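PDB 6QK4: membrane-bound lytic murein transglycosylase A from Burkholderia pseudomallei, which probably cleaves the beta-1,4 linkage between N-acetylmuramic acid and N-acetylglucosamine in peptidoglycan, forming a 1,6-anhydro bond in the muramic acid product. Local coordinates for residues A[44-47]-A[48-51]; A[59-62]-A[63-67]. All coordinates share one frame; numbering follows the deposited sequence.

Contact 1 lies within helix 44-55 and contact 2 at the start of helix 62-68, the next helix in the chain, and their centres are about 13 Å apart. They meet directly: Asn51 ND2 of contact 1 packs 3.6 Å from Trp61 CH2 of contact 2. A disulfide between Cys52, the residue just after contact 1, and Cys65 of contact 2 ties the same two helices together covalently. Helix 76-86 touches both, with Phe82 meeting Leu48 and Ala67. Their centres lie about 17 and 28 Å from the centre of the chain.

Contact 1: residues A[44-47]-A[48-51]; sequences ATIA and LRQN
Arg49 folds back along its own helix and lays its guanidinium over the preceding turn. One face of this flat group looks onto Thr45 O, 3.5 Å above its plane and set off from the middle of the group, and Ile46 CA lies over the same face. The chain sets out beside the backbone N (chi1 -73°) and bends at chi3 (-56°), which turns the guanidinium back toward residues 45 and 46. There NH2 comes 3.7 Å from Ile46 CG1, the two side chains crossing at a slant, while NH1 stands 4.1 Å from Thr45 CB. NH1 also makes a salt bridge to Asp73 OD1, the carboxylate oxygen that Thr45 OG1 hydrogen-bonds, so one carboxylate oxygen joins the polar ends of residues one turn apart.

Beneath the side chains run four successive backbone bonds. Leu48 N donates to Ala44 O at 2.9 Å, and the bonds from Arg49 N to Thr45 O and from Gln50 N to Ile46 O repeat the step. Asn51 N closes the series on Ala47 O at 2.9 Å. Gln306 NE2 donates both to that oxygen, which two donors thus grip, and to Asn51 OD1, while Asn51 ND2 is bonded to Gly283 O. The i to i+4 ladder is that of a regular alpha-helix, here one whose inner side, with Ala47 and Leu48, packs on Phe304 of strand 298-307, while Leu48 also meets Phe82 and Phe83 of helix 76-86.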
loop_
_atom_site.group_PDB
_atom_site.type_symbol
_atom_site.label_atom_id
_atom_site.label_comp_id
_atom_site.label_asym_id
_atom_site.label_seq_id
_atom_site.Cartn_x
_atom_site.Cartn_y
_atom_site.Cartn_z
ATOM N N ALA A 44 13.140 -6.026 8.745
ATOM C CA ALA A 44 13.853 -4.789 8.409
ATOM C C ALA A 44 15.117 -5.008 7.558
ATOM O O ALA A 44 15.439 -4.172 6.685
ATOM C CB ALA A 44 14.210 -4.028 9.703
ATOM N N THR A 45 15.845 -6.128 7.767
ATOM C CA THR A 45 17.027 -6.378 6.930
ATOM C C THR A 45 16.663 -6.653 5.475
ATOM O O THR A 45 17.504 -6.428 4.585
ATOM C CB THR A 45 17.835 -7.548 7.459
ATOM O OG1 THR A 45 16.924 -8.574 7.873
ATOM C CG2 THR A 45 18.663 -7.090 8.711
ATOM N N ILE A 46 15.477 -7.210 5.220
ATOM C CA ILE A 46 15.067 -7.443 3.829
ATOM C C ILE A 46 14.933 -6.118 3.107
ATOM O O ILE A 46 15.466 -5.919 2.007
ATOM C CB ILE A 46 13.757 -8.258 3.781
ATOM C CG1 ILE A 46 14.006 -9.698 4.243
ATOM C CG2 ILE A 46 13.168 -8.308 2.381
ATOM C CD1 ILE A 46 12.763 -10.540 4.548
ATOM N N ALA A 47 14.220 -5.178 3.725
ATOM C CA ALA A 47 14.036 -3.862 3.103
ATOM C C ALA A 47 15.347 -3.101 3.065
ATOM O O ALA A 47 15.587 -2.333 2.127
ATOM C CB ALA A 47 12.965 -3.048 3.849
ATOM N N LEU A 48 16.219 -3.334 4.051
ATOM C CA LEU A 48 17.555 -2.754 4.029
ATOM C C LEU A 48 18.388 -3.223 2.824
ATOM O O LEU A 48 19.083 -2.422 2.195
ATOM C CB LEU A 48 18.291 -3.080 5.351
ATOM C CG LEU A 48 19.791 -2.670 5.387
ATOM C CD1 LEU A 48 19.875 -1.188 5.440
ATOM C CD2 LEU A 48 20.375 -3.192 6.686
ATOM N N ARG A 49 18.378 -4.519 2.507
ATOM C CA ARG A 49 19.133 -4.959 1.334
ATOM C C ARG A 49 18.553 -4.381 0.050
ATOM O O ARG A 49 19.306 -4.018 -0.860
ATOM C CB ARG A 49 19.145 -6.489 1.292
ATOM C CG ARG A 49 20.069 -7.098 2.364
ATOM C CD ARG A 49 20.367 -8.571 2.056
ATOM N NE ARG A 49 19.142 -9.354 1.921
ATOM C CZ ARG A 49 18.477 -9.861 2.958
ATOM N NH1 ARG A 49 18.947 -9.670 4.165
ATOM N NH2 ARG A 49 17.348 -10.573 2.791
ATOM N N GLN A 50 17.217 -4.252 -0.047
ATOM C CA GLN A 50 16.682 -3.588 -1.248
ATOM C C GLN A 50 17.160 -2.148 -1.304
ATOM O O GLN A 50 17.544 -1.666 -2.357
ATOM C CB GLN A 50 15.148 -3.630 -1.276
ATOM C CG GLN A 50 14.592 -5.028 -1.393
ATOM C CD GLN A 50 14.893 -5.643 -2.802
ATOM O OE1 GLN A 50 15.410 -4.978 -3.717
ATOM N NE2 GLN A 50 14.533 -6.895 -2.966
ATOM N N ASN A 51 17.152 -1.448 -0.169
ATOM C CA ASN A 51 17.687 -0.087 -0.127
ATOM C C ASN A 51 19.134 -0.032 -0.634
ATOM O O ASN A 51 19.483 0.808 -1.461
ATOM C CB ASN A 51 17.617 0.416 1.310
ATOM C CG ASN A 51 17.230 1.856 1.413
ATOM O OD1 ASN A 51 16.155 2.254 0.940
ATOM N ND2 ASN A 51 18.052 2.643 2.121
#

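Contact 2: residues A[59-62]-A[63-67]; sequences ANWQ and RACAA
Trp61 and Cys65, four residues apart, make the sulfur-aromatic contact of this segment pair. Cys65 SG approaches the indole at its edge, 3.8 Å from Trp61 CE3 and 77° off the normal of the six-membered ring, so the sulfur lies near the ring plane and not over a face. With SG beside its own backbone N (chi1 -81°), the sulfur points back toward the tryptophan; it is bonded to Cys52. The indole also packs on Leu55 of helix 44-55 and meets Phe87 edge-to-face.

Direct backbone hydrogen bonds begin the helix. Cys65 N donates to Trp61 O at 2.9 Å, in a nearly straight bond (169°), and Ala66 N follows to Gln62 O at 3.0 Å.

Water bridges serve the amides just ahead of these. One water accepts from Arg63 N at 2.9 Å and donates to Ala59 O; a second accepts from Ala64 N, also at 2.9 Å, and donates to Asn60 O at 2.7 Å. Each thus stands in for a direct i to i+4 bond between the residues it joins.

The chemistry implies a helix start whose first amides are satisfied partly through water, while the disulfide and the indole fix the buried side of the turn against helix 44-55.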
loop_
_atom_site.group_PDB
_atom_site.type_symbol
_atom_site.label_atom_id
_atom_site.label_comp_id
_atom_site.label_asym_id
_atom_site.label_seq_id
_atom_site.Cartn_x
_atom_site.Cartn_y
_atom_site.Cartn_z
ATOM N N ALA A 59 29.072 7.375 -1.457
ATOM C CA ALA A 59 30.093 7.549 -0.435
ATOM C C ALA A 59 29.591 7.336 0.999
ATOM O O ALA A 59 30.265 6.671 1.814
ATOM C CB ALA A 59 30.677 8.966 -0.585
ATOM N N ASN A 60 28.447 7.957 1.349
ATOM C CA ASN A 60 27.997 7.987 2.742
ATOM C C ASN A 60 27.438 6.637 3.184
ATOM O O ASN A 60 27.374 6.377 4.390
ATOM C CB ASN A 60 26.898 9.027 2.976
ATOM C CG ASN A 60 27.387 10.419 2.857
ATOM O OD1 ASN A 60 28.589 10.670 3.001
ATOM N ND2 ASN A 60 26.493 11.340 2.566
ATOM N N TRP A 61 27.069 5.787 2.223
ATOM C CA TRP A 61 26.420 4.494 2.459
ATOM C C TRP A 61 27.342 3.299 2.279
ATOM O O TRP A 61 26.986 2.192 2.674
ATOM C CB TRP A 61 25.199 4.362 1.521
ATOM C CG TRP A 61 24.013 5.131 2.037
ATOM C CD1 TRP A 61 23.800 6.500 1.963
ATOM C CD2 TRP A 61 22.937 4.591 2.800
ATOM N NE1 TRP A 61 22.565 6.818 2.579
ATOM C CE2 TRP A 61 22.048 5.662 3.115
ATOM C CE3 TRP A 61 22.606 3.278 3.219
ATOM C CZ2 TRP A 61 20.837 5.459 3.824
ATOM C CZ3 TRP A 61 21.414 3.085 3.919
ATOM C CH2 TRP A 61 20.548 4.185 4.197
ATOM N N GLN A 62 28.567 3.485 1.764
ATOM C CA GLN A 62 29.348 2.306 1.405
ATOM C C GLN A 62 29.610 1.420 2.613
ATOM O O GLN A 62 29.474 0.194 2.525
ATOM C CB GLN A 62 30.693 2.752 0.760
ATOM C CG GLN A 62 30.559 3.284 -0.620
ATOM C CD GLN A 62 31.921 3.818 -1.172
ATOM O OE1 GLN A 62 32.992 3.552 -0.586
ATOM N NE2 GLN A 62 31.869 4.559 -2.293
ATOM N N ARG A 63 30.057 2.000 3.733
ATOM C CA ARG A 63 30.383 1.164 4.876
ATOM C C ARG A 63 29.148 0.493 5.447
ATOM O O ARG A 63 29.202 -0.678 5.835
ATOM C CB ARG A 63 31.041 1.970 5.992
ATOM C CG ARG A 63 32.481 2.359 5.693
ATOM C CD ARG A 63 32.924 3.326 6.799
ATOM N NE ARG A 63 32.770 2.755 8.147
ATOM C CZ ARG A 63 31.922 3.202 9.083
ATOM N NH1 ARG A 63 31.110 4.238 8.843
ATOM N NH2 ARG A 63 31.875 2.597 10.269
ATOM N N ALA A 64 28.069 1.250 5.626
ATOM C CA ALA A 64 26.859 0.654 6.193
ATOM C C ALA A 64 26.335 -0.482 5.322
ATOM O O ALA A 64 25.886 -1.519 5.848
ATOM C CB ALA A 64 25.760 1.717 6.380
ATOM N N CYS A 65 26.311 -0.274 3.994
ATOM C CA CYS A 65 25.827 -1.299 3.078
ATOM C C CYS A 65 26.731 -2.527 3.083
ATOM O O CYS A 65 26.239 -3.664 3.069
ATOM C CB CYS A 65 25.681 -0.735 1.680
ATOM S SG CYS A 65 24.087 0.162 1.601
ATOM N N ALA A 66 28.051 -2.330 3.160
ATOM C CA ALA A 66 28.940 -3.489 3.287
ATOM C C ALA A 66 28.621 -4.311 4.544
ATOM O O ALA A 66 28.543 -5.547 4.485
ATOM C CB ALA A 66 30.415 -3.038 3.251
ATOM N N ALA A 67 28.424 -3.649 5.688
ATOM C CA ALA A 67 28.083 -4.365 6.913
ATOM C C ALA A 67 26.711 -4.991 6.802
ATOM O O ALA A 67 26.478 -6.090 7.316
ATOM C CB ALA A 67 28.139 -3.420 8.107
HETATM O O HOH W 1 30.695 4.836 3.998
HETATM O O HOH W 2 28.125 4.104 5.636
#